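Local coordinates for protein immunomodulatory active chitinase (Trichuris suis, PDB 6G9C) that displays immunomodulatory properties in inflammatory lung disease and, as a family 18 glycoside hydrolase, probably binds and cleaves chitin, at residues Val251-Ser254 and Ser255-Trp258; Gly262-Lys265 and Lys266-Ile269; Lys160-Tyr163 and Leu164-Cys167; His56-Ala59 and Asn60-Glu63. One frame throughout, in Å; residues are numbered along the deposited sequence.

Contact 1 (Val251-Ser254 and Ser255-Trp258); sequences VEQS and SKYW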
loop_
_atom_site.group_PDB
_atom_site.type_symbol
_atom_site.label_atom_id
_atom_site.label_comp_id
_atom_site.label_asym_id
_atom_site.label_seq_id
_atom_site.Cartn_x
_atom_site.Cartn_y
_atom_site.Cartn_z
ATOM N N VAL A 251 -35.826 3.595 -9.177
ATOM C CA VAL A 251 -34.543 3.161 -9.729
ATOM C C VAL A 251 -34.658 2.953 -11.232
ATOM O O VAL A 251 -33.808 3.406 -12.008
ATOM C CB VAL A 251 -34.059 1.880 -9.025
ATOM C CG1 VAL A 251 -32.876 1.281 -9.779
ATOM C CG2 VAL A 251 -33.697 2.166 -7.571
ATOM N N GLU A 252 -35.730 2.283 -11.664
ATOM C CA GLU A 252 -35.884 1.928 -13.070
ATOM C C GLU A 252 -35.911 3.162 -13.960
ATOM O O GLU A 252 -35.220 3.214 -14.980
ATOM C CB GLU A 252 -37.160 1.108 -13.268
ATOM C CG GLU A 252 -37.367 0.661 -14.711
ATOM C CD GLU A 252 -38.771 0.143 -14.968
ATOM O OE1 GLU A 252 -39.739 0.924 -14.829
ATOM O OE2 GLU A 252 -38.903 -1.050 -15.314
ATOM N N GLN A 253 -36.710 4.167 -13.589
ATOM C CA GLN A 253 -36.919 5.311 -14.471
ATOM C C GLN A 253 -35.797 6.342 -14.364
ATOM O O GLN A 253 -35.409 6.939 -15.379
ATOM C CB GLN A 253 -38.270 5.964 -14.175
ATOM C CG GLN A 253 -39.458 5.088 -14.534
ATOM C CD GLN A 253 -39.522 4.795 -16.016
ATOM O OE1 GLN A 253 -39.347 5.690 -16.837
ATOM N NE2 GLN A 253 -39.754 3.535 -16.367
ATOM N N SER A 254 -35.282 6.578 -13.154
ATOM C CA SER A 254 -34.197 7.538 -12.983
ATOM C C SER A 254 -32.935 7.087 -13.712
ATOM O O SER A 254 -32.257 7.898 -14.357
ATOM C CB SER A 254 -33.924 7.768 -11.495
ATOM O OG SER A 254 -33.365 6.609 -10.860
ATOM N N SER A 255 -32.611 5.790 -13.639
ATOM C CA SER A 255 -31.481 5.271 -14.407
ATOM C C SER A 255 -31.761 5.329 -15.907
ATOM O O SER A 255 -30.894 5.728 -16.697
ATOM C CB SER A 255 -31.163 3.842 -13.960
ATOM O OG SER A 255 -32.216 2.957 -14.304
ATOM N N LYS A 256 -32.972 4.944 -16.320
ATOM C CA LYS A 256 -33.333 5.043 -17.726
ATOM C C LYS A 256 -33.230 6.477 -18.221
ATOM O O LYS A 256 -32.884 6.708 -19.384
ATOM C CB LYS A 256 -34.748 4.505 -17.953
ATOM C CG LYS A 256 -35.257 4.639 -19.382
ATOM C CD LYS A 256 -36.640 4.019 -19.530
ATOM C CE LYS A 256 -36.998 3.787 -20.989
ATOM N NZ LYS A 256 -37.104 5.064 -21.745
ATOM N N TYR A 257 -33.516 7.452 -17.355
ATOM C CA TYR A 257 -33.437 8.845 -17.783
ATOM C C TYR A 257 -31.997 9.246 -18.087
ATOM O O TYR A 257 -31.728 9.888 -19.106
ATOM C CB TYR A 257 -34.041 9.775 -16.729
ATOM C CG TYR A 257 -34.222 11.185 -17.265
ATOM C CD1 TYR A 257 -35.233 11.477 -18.168
ATOM C CD2 TYR A 257 -33.355 12.211 -16.896
ATOM C CE1 TYR A 257 -35.394 12.761 -18.679
ATOM C CE2 TYR A 257 -33.510 13.495 -17.401
ATOM C CZ TYR A 257 -34.532 13.755 -18.287
ATOM O OH TYR A 257 -34.693 15.017 -18.787
ATOM N N TRP A 258 -31.057 8.879 -17.210
ATOM C CA TRP A 258 -29.650 9.156 -17.488
ATOM C C TRP A 258 -29.215 8.512 -18.799
ATOM O O TRP A 258 -28.501 9.135 -19.597
ATOM C CB TRP A 258 -28.781 8.675 -16.330
ATOM C CG TRP A 258 -28.663 9.697 -15.260
ATOM C CD1 TRP A 258 -29.496 9.866 -14.192
ATOM C CD2 TRP A 258 -27.650 10.709 -15.148
ATOM N NE1 TRP A 258 -29.064 10.919 -13.420
ATOM C CE2 TRP A 258 -27.940 11.460 -13.990
ATOM C CE3 TRP A 258 -26.526 11.048 -15.911
ATOM C CZ2 TRP A 258 -27.147 12.530 -13.576
ATOM C CZ3 TRP A 258 -25.733 12.116 -15.495
ATOM C CH2 TRP A 258 -26.052 12.841 -14.339
#
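Ser-255 reaches back one helical turn, its hydroxyl lying between two carbonyl oxygens: OG is 2.8 Å from Val-251 O and 3.1 Å from Glu-252 O. A chi1 of 67° sets OG between its own backbone N and carbonyl carbon, close to the preceding carbonyls. A short side chain suits this buried place, where Trp-356 of helix 347-360 packs, and those carbonyls lie within reach of the hydroxyl.

The backbone bonds are those of an alpha-helix. Val-251 O takes Ser-255 N, Glu-252 O takes Lys-256 N, and the shortest of the set joins Tyr-257 N to Gln-253 O at 2.8 Å; Tyr-257 N also makes a weak bond to Ser-254 O. Ser-254 O accepts Trp-258 N at 3.2 Å and also lies in the plane of the indole, at its edge, 3.4 Å from Trp-258 CD1. The indole NE1 bonds to Ser-193 O.

Among the polar side chains, Gln-253 NE2 donates to Glu-252 OE1 at 3.0 Å. The acceptor lies in the amide plane, whereas the donor stands 46° out of the carboxylate plane. Gln-253 and Lys-256 run side by side in the same direction, with OE1 of the glutamine 4.2 Å from CD of the lysine; Lys-256 NZ goes on to a salt bridge with Asp-260.

Glu-252, Gln-253 and Lys-256 take the outer side, while Val-251 is buried and Trp-258 and the two small serines pack on Leu-217 of strand 214-218: an amphipathic helix of the outer layer of a TIM barrel.

Contact 2 (Gly262-Lys265 and Lys266-Ile269); sequences GMPK and KQII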
loop_
_atom_site.group_PDB
_atom_site.type_symbol
_atom_site.label_atom_id
_atom_site.label_comp_id
_atom_site.label_asym_id
_atom_site.label_seq_id
_atom_site.Cartn_x
_atom_site.Cartn_y
_atom_site.Cartn_z
ATOM N N GLY A 262 -28.005 10.401 -22.550
ATOM C CA GLY A 262 -26.767 10.223 -23.283
ATOM C C GLY A 262 -25.621 9.613 -22.505
ATOM O O GLY A 262 -24.494 9.580 -23.005
ATOM N N MET A 263 -25.882 9.118 -21.292
ATOM C CA MET A 263 -24.851 8.446 -20.512
ATOM C C MET A 263 -24.879 6.955 -20.817
ATOM O O MET A 263 -25.903 6.304 -20.566
ATOM C CB MET A 263 -25.049 8.682 -19.023
ATOM C CG MET A 263 -23.974 8.048 -18.128
ATOM S SD MET A 263 -22.341 8.799 -18.345
ATOM C CE MET A 263 -22.616 10.426 -17.643
ATOM N N PRO A 264 -23.808 6.385 -21.372
ATOM C CA PRO A 264 -23.808 4.945 -21.673
ATOM C C PRO A 264 -24.090 4.105 -20.427
ATOM O O PRO A 264 -23.634 4.413 -19.321
ATOM C CB PRO A 264 -22.398 4.700 -22.223
ATOM C CG PRO A 264 -21.953 6.056 -22.760
ATOM C CD PRO A 264 -22.578 7.059 -21.827
ATOM N N LYS A 265 -24.873 3.039 -20.622
ATOM C CA LYS A 265 -25.358 2.239 -19.496
ATOM C C LYS A 265 -24.218 1.685 -18.648
ATOM O O LYS A 265 -24.371 1.528 -17.429
ATOM C CB LYS A 265 -26.218 1.081 -20.008
ATOM C CG LYS A 265 -27.654 1.421 -20.375
ATOM C CD LYS A 265 -28.427 0.122 -20.607
ATOM C CE LYS A 265 -29.852 0.361 -21.060
ATOM N NZ LYS A 265 -30.759 0.653 -19.921
ATOM N N LYS A 266 -23.075 1.372 -19.265
ATOM C CA LYS A 266 -21.975 0.801 -18.496
ATOM C C LYS A 266 -21.288 1.830 -17.612
ATOM O O LYS A 266 -20.467 1.448 -16.764
ATOM C CB LYS A 266 -20.963 0.134 -19.433
ATOM C CG LYS A 266 -21.522 -1.095 -20.168
ATOM C CD LYS A 266 -22.345 -2.015 -19.246
ATOM C CE LYS A 266 -21.462 -2.910 -18.377
ATOM N NZ LYS A 266 -22.240 -3.959 -17.651
ATOM N N GLN A 267 -21.626 3.110 -17.769
ATOM C CA GLN A 267 -21.158 4.172 -16.891
ATOM C C GLN A 267 -22.176 4.554 -15.820
ATOM O O GLN A 267 -21.879 5.410 -14.981
ATOM C CB GLN A 267 -20.782 5.410 -17.725
ATOM C CG GLN A 267 -19.448 5.242 -18.460
ATOM C CD GLN A 267 -19.128 6.408 -19.387
ATOM O OE1 GLN A 267 -19.449 6.380 -20.575
ATOM N NE2 GLN A 267 -18.478 7.432 -18.847
ATOM N N ILE A 268 -23.362 3.949 -15.818
ATOM C CA ILE A 268 -24.395 4.264 -14.836
ATOM C C ILE A 268 -24.332 3.209 -13.740
ATOM O O ILE A 268 -24.658 2.041 -13.980
ATOM C CB ILE A 268 -25.792 4.313 -15.470
ATOM C CG1 ILE A 268 -25.859 5.397 -16.553
ATOM C CG2 ILE A 268 -26.842 4.553 -14.378
ATOM C CD1 ILE A 268 -27.061 5.253 -17.511
ATOM N N ILE A 269 -23.933 3.615 -12.537
ATOM C CA ILE A 269 -23.809 2.701 -11.405
ATOM C C ILE A 269 -24.990 2.931 -10.475
ATOM O O ILE A 269 -25.201 4.053 -9.998
ATOM C CB ILE A 269 -22.479 2.897 -10.660
ATOM C CG1 ILE A 269 -21.304 3.019 -11.650
ATOM C CG2 ILE A 269 -22.253 1.736 -9.662
ATOM C CD1 ILE A 269 -21.188 1.875 -12.671
#
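Pro-264 O receives Gln-267 N at 2.9 Å. One residue further on, Lys-265 O takes Ile-268 N at 3.1 Å. Both bonds span three residues, the pattern of a short 3-10 turn, and the proline, whose ring holds phi at -57°, suits the approach to it.

The side chains of Pro-264 and Gln-267 lie alongside each other, pointing the same way. Gln-267 OE1 sits by the proline ring, 3.3 Å from Pro-264 CG, while the other end of the amide, NE2, hydrogen-bonds to Ala-209 O. Met-263 lies nearly perpendicular to Gln-267, bringing its SD to 3.8 Å from Gln-267 CB. Its chain bends at chi2 and chi3, a fold that flexible methionine adopts easily. Met-263 CG also packs on Ile-268 CG1 at 3.6 Å, and Ile-268 CD1 approaches Met-263 O at 3.4 Å. Met-263 and Ile-268 are buried, whereas Lys-266 is exposed, its chain bent so that NZ bonds to Tyr-362 O.

The turn carries the chain from helix 251-261, ended by a Schellman motif at Gly-262, into strand 268-281. Met-263 is wedged among Trp-258 of that helix, Val-205 and Ala-209 of helix 205-211, and Val-215 of strand 214-218, the parallel neighbour with which Ile-269 makes backbone bonds.

Contact 3 (Lys160-Tyr163 and Leu164-Cys167); sequences KENY and LLLC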
loop_
_atom_site.group_PDB
_atom_site.type_symbol
_atom_site.label_atom_id
_atom_site.label_comp_id
_atom_site.label_asym_id
_atom_site.label_seq_id
_atom_site.Cartn_x
_atom_site.Cartn_y
_atom_site.Cartn_z
ATOM N N LYS A 160 -24.374 24.799 -14.577
ATOM C CA LYS A 160 -24.271 23.694 -15.527
ATOM C C LYS A 160 -22.996 23.809 -16.344
ATOM O O LYS A 160 -22.270 22.823 -16.535
ATOM C CB LYS A 160 -25.500 23.659 -16.438
ATOM C CG LYS A 160 -25.532 22.471 -17.383
ATOM C CD LYS A 160 -26.752 22.509 -18.297
ATOM C CE LYS A 160 -26.613 21.493 -19.429
ATOM N NZ LYS A 160 -27.765 21.518 -20.375
ATOM N N GLU A 161 -22.662 24.990 -16.828
ATOM C CA GLU A 161 -21.458 25.130 -17.598
ATOM C C GLU A 161 -20.233 25.074 -16.713
ATOM O O GLU A 161 -19.284 24.493 -17.058
ATOM C CB GLU A 161 -21.518 26.386 -18.476
ATOM C CG GLU A 161 -22.327 26.166 -19.752
ATOM C CD GLU A 161 -22.832 27.462 -20.450
ATOM O OE1 GLU A 161 -22.333 28.573 -20.169
ATOM O OE2 GLU A 161 -23.718 27.369 -21.301
ATOM N N ASN A 162 -20.260 25.685 -15.576
ATOM C CA ASN A 162 -19.104 25.618 -14.681
ATOM C C ASN A 162 -18.825 24.192 -14.234
ATOM O O ASN A 162 -17.662 23.778 -14.120
ATOM C CB ASN A 162 -19.349 26.523 -13.480
ATOM C CG ASN A 162 -19.499 27.978 -13.883
ATOM O OD1 ASN A 162 -18.938 28.409 -14.894
ATOM N ND2 ASN A 162 -20.247 28.745 -13.096
ATOM N N TYR A 163 -19.883 23.424 -13.977
ATOM C CA TYR A 163 -19.698 22.048 -13.516
ATOM C C TYR A 163 -18.979 21.212 -14.571
ATOM O O TYR A 163 -18.076 20.425 -14.252
ATOM C CB TYR A 163 -21.052 21.438 -13.174
ATOM C CG TYR A 163 -20.971 20.030 -12.632
ATOM C CD1 TYR A 163 -20.763 19.796 -11.282
ATOM C CD2 TYR A 163 -21.113 18.933 -13.476
ATOM C CE1 TYR A 163 -20.701 18.497 -10.775
ATOM C CE2 TYR A 163 -21.052 17.637 -12.980
ATOM C CZ TYR A 163 -20.842 17.427 -11.637
ATOM O OH TYR A 163 -20.782 16.132 -11.168
ATOM N N LEU A 164 -19.367 21.376 -15.836
ATOM C CA LEU A 164 -18.716 20.650 -16.920
ATOM C C LEU A 164 -17.263 21.079 -17.075
ATOM O O LEU A 164 -16.375 20.239 -17.272
ATOM C CB LEU A 164 -19.482 20.871 -18.224
ATOM C CG LEU A 164 -18.802 20.318 -19.481
ATOM C CD1 LEU A 164 -18.697 18.807 -19.371
ATOM C CD2 LEU A 164 -19.508 20.740 -20.762
ATOM N N LEU A 165 -17.003 22.388 -17.000
ATOM C CA LEU A 165 -15.630 22.881 -17.062
ATOM C C LEU A 165 -14.793 22.303 -15.925
ATOM O O LEU A 165 -13.675 21.819 -16.140
ATOM C CB LEU A 165 -15.620 24.406 -17.014
ATOM C CG LEU A 165 -16.000 25.118 -18.317
ATOM C CD1 LEU A 165 -16.349 26.581 -18.054
ATOM C CD2 LEU A 165 -14.907 24.993 -19.385
ATOM N N LEU A 166 -15.326 22.345 -14.701
ATOM C CA LEU A 166 -14.631 21.732 -13.573
ATOM C C LEU A 166 -14.267 20.275 -13.870
ATOM O O LEU A 166 -13.117 19.855 -13.671
ATOM C CB LEU A 166 -15.497 21.836 -12.315
ATOM C CG LEU A 166 -14.997 21.104 -11.066
ATOM C CD1 LEU A 166 -13.686 21.690 -10.589
ATOM C CD2 LEU A 166 -16.042 21.183 -9.971
ATOM N N CYS A 167 -15.226 19.491 -14.375
ATOM C CA CYS A 167 -14.947 18.076 -14.631
ATOM C C CYS A 167 -13.943 17.887 -15.768
ATOM O O CYS A 167 -13.051 17.036 -15.672
ATOM C CB CYS A 167 -16.241 17.324 -14.927
ATOM S SG CYS A 167 -17.319 17.168 -13.494
#
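Tyr-163 reaches along the helix to the side chain of Cys-167, one turn on. Its CB lies 3.2 Å from Leu-164 N, the next amide in the chain, and its CG is 3.8 Å from that same nitrogen. With CG anti to the backbone N (chi1 -178°), the ring extends forward, and CD2 comes to 4.2 Å from Cys-167 SG. CE2 is closest to this sulfur at 3.8 Å. Beyond it, CZ is 4.0 Å from Cys-167 SG. The sulfur stands over one face of the ring, displaced toward its rim, with the line to the ring centre 24° off the normal. This is a cysteine sulfur-aromatic contact. Small and polarisable, the cysteine fits against the face of a broad ring on a buried helical face.

The backbone holds the two residues in step, Cys-167 N donating to Tyr-163 O at 3.0 Å. Leu-166 N bonds to Asn-162 O at 2.8 Å, and the N-H...O angle, 171°, is nearly straight; Leu-165 N pairs likewise with Glu-161 O, while the bond from Leu-164 N to Lys-160 O is weak. Leu-165 lays CB, CG and CD1 beside Glu-161 O, its CG at 3.6 Å.

Further out the tyrosine ring meets Trp-152 and, edge-to-face, Tyr-203. Helix 160-181 joins strands 147-151 and 187-193 as the crossover of a beta-alpha-beta unit; Tyr-163, Leu-166 and Cys-167 rest on Leu-150 of strand 147-151, with Leu-164 against helix 205-211 and Leu-166 against helix 126-142.

Contact 4 (His56-Ala59 and Asn60-Glu63); sequences HYQA and NLCE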
loop_
_atom_site.group_PDB
_atom_site.type_symbol
_atom_site.label_atom_id
_atom_site.label_comp_id
_atom_site.label_asym_id
_atom_site.label_seq_id
_atom_site.Cartn_x
_atom_site.Cartn_y
_atom_site.Cartn_z
ATOM N N HIS A 56 -13.006 -3.381 9.824
ATOM C CA HIS A 56 -14.255 -4.114 9.677
ATOM C C HIS A 56 -14.596 -4.408 8.223
ATOM O O HIS A 56 -15.496 -5.220 7.973
ATOM C CB HIS A 56 -15.402 -3.345 10.345
ATOM C CG HIS A 56 -15.355 -3.377 11.842
ATOM N ND1 HIS A 56 -15.630 -2.274 12.623
ATOM C CD2 HIS A 56 -15.055 -4.382 12.703
ATOM C CE1 HIS A 56 -15.512 -2.600 13.899
ATOM N NE2 HIS A 56 -15.157 -3.872 13.975
ATOM N N TYR A 57 -13.918 -3.763 7.267
ATOM C CA TYR A 57 -14.126 -4.076 5.858
ATOM C C TYR A 57 -13.769 -5.539 5.606
ATOM O O TYR A 57 -12.908 -6.114 6.274
ATOM C CB TYR A 57 -13.278 -3.158 4.958
ATOM C CG TYR A 57 -13.383 -3.513 3.486
ATOM C CD1 TYR A 57 -14.510 -3.154 2.749
ATOM C CD2 TYR A 57 -12.382 -4.252 2.848
ATOM C CE1 TYR A 57 -14.633 -3.493 1.414
ATOM C CE2 TYR A 57 -12.493 -4.591 1.499
ATOM C CZ TYR A 57 -13.625 -4.226 0.801
ATOM O OH TYR A 57 -13.762 -4.568 -0.527
ATOM N N GLN A 58 -14.461 -6.157 4.653
ATOM C CA GLN A 58 -14.264 -7.567 4.341
ATOM C C GLN A 58 -13.755 -7.692 2.912
ATOM O O GLN A 58 -14.370 -7.156 1.987
ATOM C CB GLN A 58 -15.571 -8.348 4.521
ATOM C CG GLN A 58 -15.529 -9.798 4.047
ATOM C CD GLN A 58 -16.779 -10.562 4.485
ATOM O OE1 GLN A 58 -16.991 -10.803 5.674
ATOM N NE2 GLN A 58 -17.628 -10.901 3.524
ATOM N N ALA A 59 -12.633 -8.401 2.738
ATOM C CA ALA A 59 -12.003 -8.523 1.428
ATOM C C ALA A 59 -13.000 -8.972 0.365
ATOM O O ALA A 59 -13.828 -9.862 0.601
ATOM C CB ALA A 59 -10.831 -9.508 1.498
ATOM N N ASN A 60 -12.931 -8.318 -0.800
ATOM C CA ASN A 60 -13.688 -8.608 -2.020
ATOM C C ASN A 60 -15.151 -8.184 -1.961
ATOM O O ASN A 60 -15.915 -8.486 -2.883
ATOM C CB ASN A 60 -13.592 -10.090 -2.393
ATOM C CG ASN A 60 -12.184 -10.488 -2.751
ATOM O OD1 ASN A 60 -11.526 -9.809 -3.535
ATOM N ND2 ASN A 60 -11.701 -11.573 -2.161
ATOM N N LEU A 61 -15.573 -7.507 -0.897
ATOM C CA LEU A 61 -16.909 -6.926 -0.857
ATOM C C LEU A 61 -17.119 -5.940 -2.005
ATOM O O LEU A 61 -18.142 -5.983 -2.702
ATOM C CB LEU A 61 -17.084 -6.224 0.483
ATOM C CG LEU A 61 -18.371 -6.193 1.268
ATOM C CD1 LEU A 61 -18.923 -7.584 1.439
ATOM C CD2 LEU A 61 -18.055 -5.540 2.604
ATOM N N CYS A 62 -16.148 -5.057 -2.224
ATOM C CA CYS A 62 -16.239 -3.952 -3.171
ATOM C C CYS A 62 -14.990 -3.964 -4.036
ATOM O O CYS A 62 -13.938 -4.428 -3.598
ATOM C CB CYS A 62 -16.325 -2.591 -2.459
ATOM S SG CYS A 62 -17.566 -2.649 -1.179
ATOM N N GLU A 63 -15.098 -3.468 -5.270
ATOM C CA GLU A 63 -13.858 -3.163 -5.983
ATOM C C GLU A 63 -13.377 -1.751 -5.697
ATOM O O GLU A 63 -12.168 -1.495 -5.716
ATOM C CB GLU A 63 -14.004 -3.350 -7.494
ATOM C CG GLU A 63 -12.646 -3.477 -8.171
ATOM C CD GLU A 63 -12.723 -3.519 -9.679
ATOM O OE1 GLU A 63 -13.843 -3.613 -10.228
ATOM O OE2 GLU A 63 -11.650 -3.456 -10.314
#
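Tyr-57 and Leu-61 run antiparallel past one another, the phenol meeting the leucine obliquely with its CE1 3.8 Å from Leu-61 CB. The same ring presents its edge to Cys-62, whose SG lies near the ring plane, 4.0 Å from Tyr-57 CE1, in a sulfur-aromatic contact. A chi1 of 176° swings the tyrosine ring away from its own backbone N and across the loop, and its hydroxyl accepts Cys-62 N at 3.0 Å with an N-H...O angle of 156°. The OH also hydrogen-bonds to Gln-100 OE1, so a buried polar atom is satisfied on two counts; a tyrosine is long enough to do this while its ring fills the interior.

Beside the tyrosine the chain reverses in a type II beta turn from Gln-58 to Leu-61, closed by Leu-61 N to Gln-58 O at 3.1 Å. Asn-60, in the third position, takes a positive phi of 75°, a conformation asparagine accepts more readily than most residues. The turn belongs to the loop between strands 34-40 and 64-72 of the TIM barrel.

Gln-58 stands roughly square to Leu-61, the amide NE2 of the glutamine 4.1 Å from Leu-61 CD1. Leu-61, suited by its branched apolar end, goes on to touch Tyr-388 and Ile-391. Cys-62 SG meets Cys-37 SG of strand 34-40, a disulfide seen in this protein, and Asn-60 O bonds to Arg-35 NH1 of the same strand.

Overall arrangement
From the N terminus the order is contact 4, contact 3, contact 1, contact 2, strictly in series, with none nested or crossed. Contact 4 closes a turn in the loop leading into strand 64-72. Contact 3 lies at the start of helix 160-181, between strands 147-151 and 187-193; its centre is about 33 Å from that of contact 4. Contact 1 forms the first turns of helix 251-261, and contact 2 turns the chain out of that helix into strand 268-281. These last two touch: Trp-258 O probably accepts a hydrogen bond from Met-263 N, and Ile-268 packs on Trp-258, tying helix to following strand. Contacts 3 and 4 stand apart in the same TIM barrel.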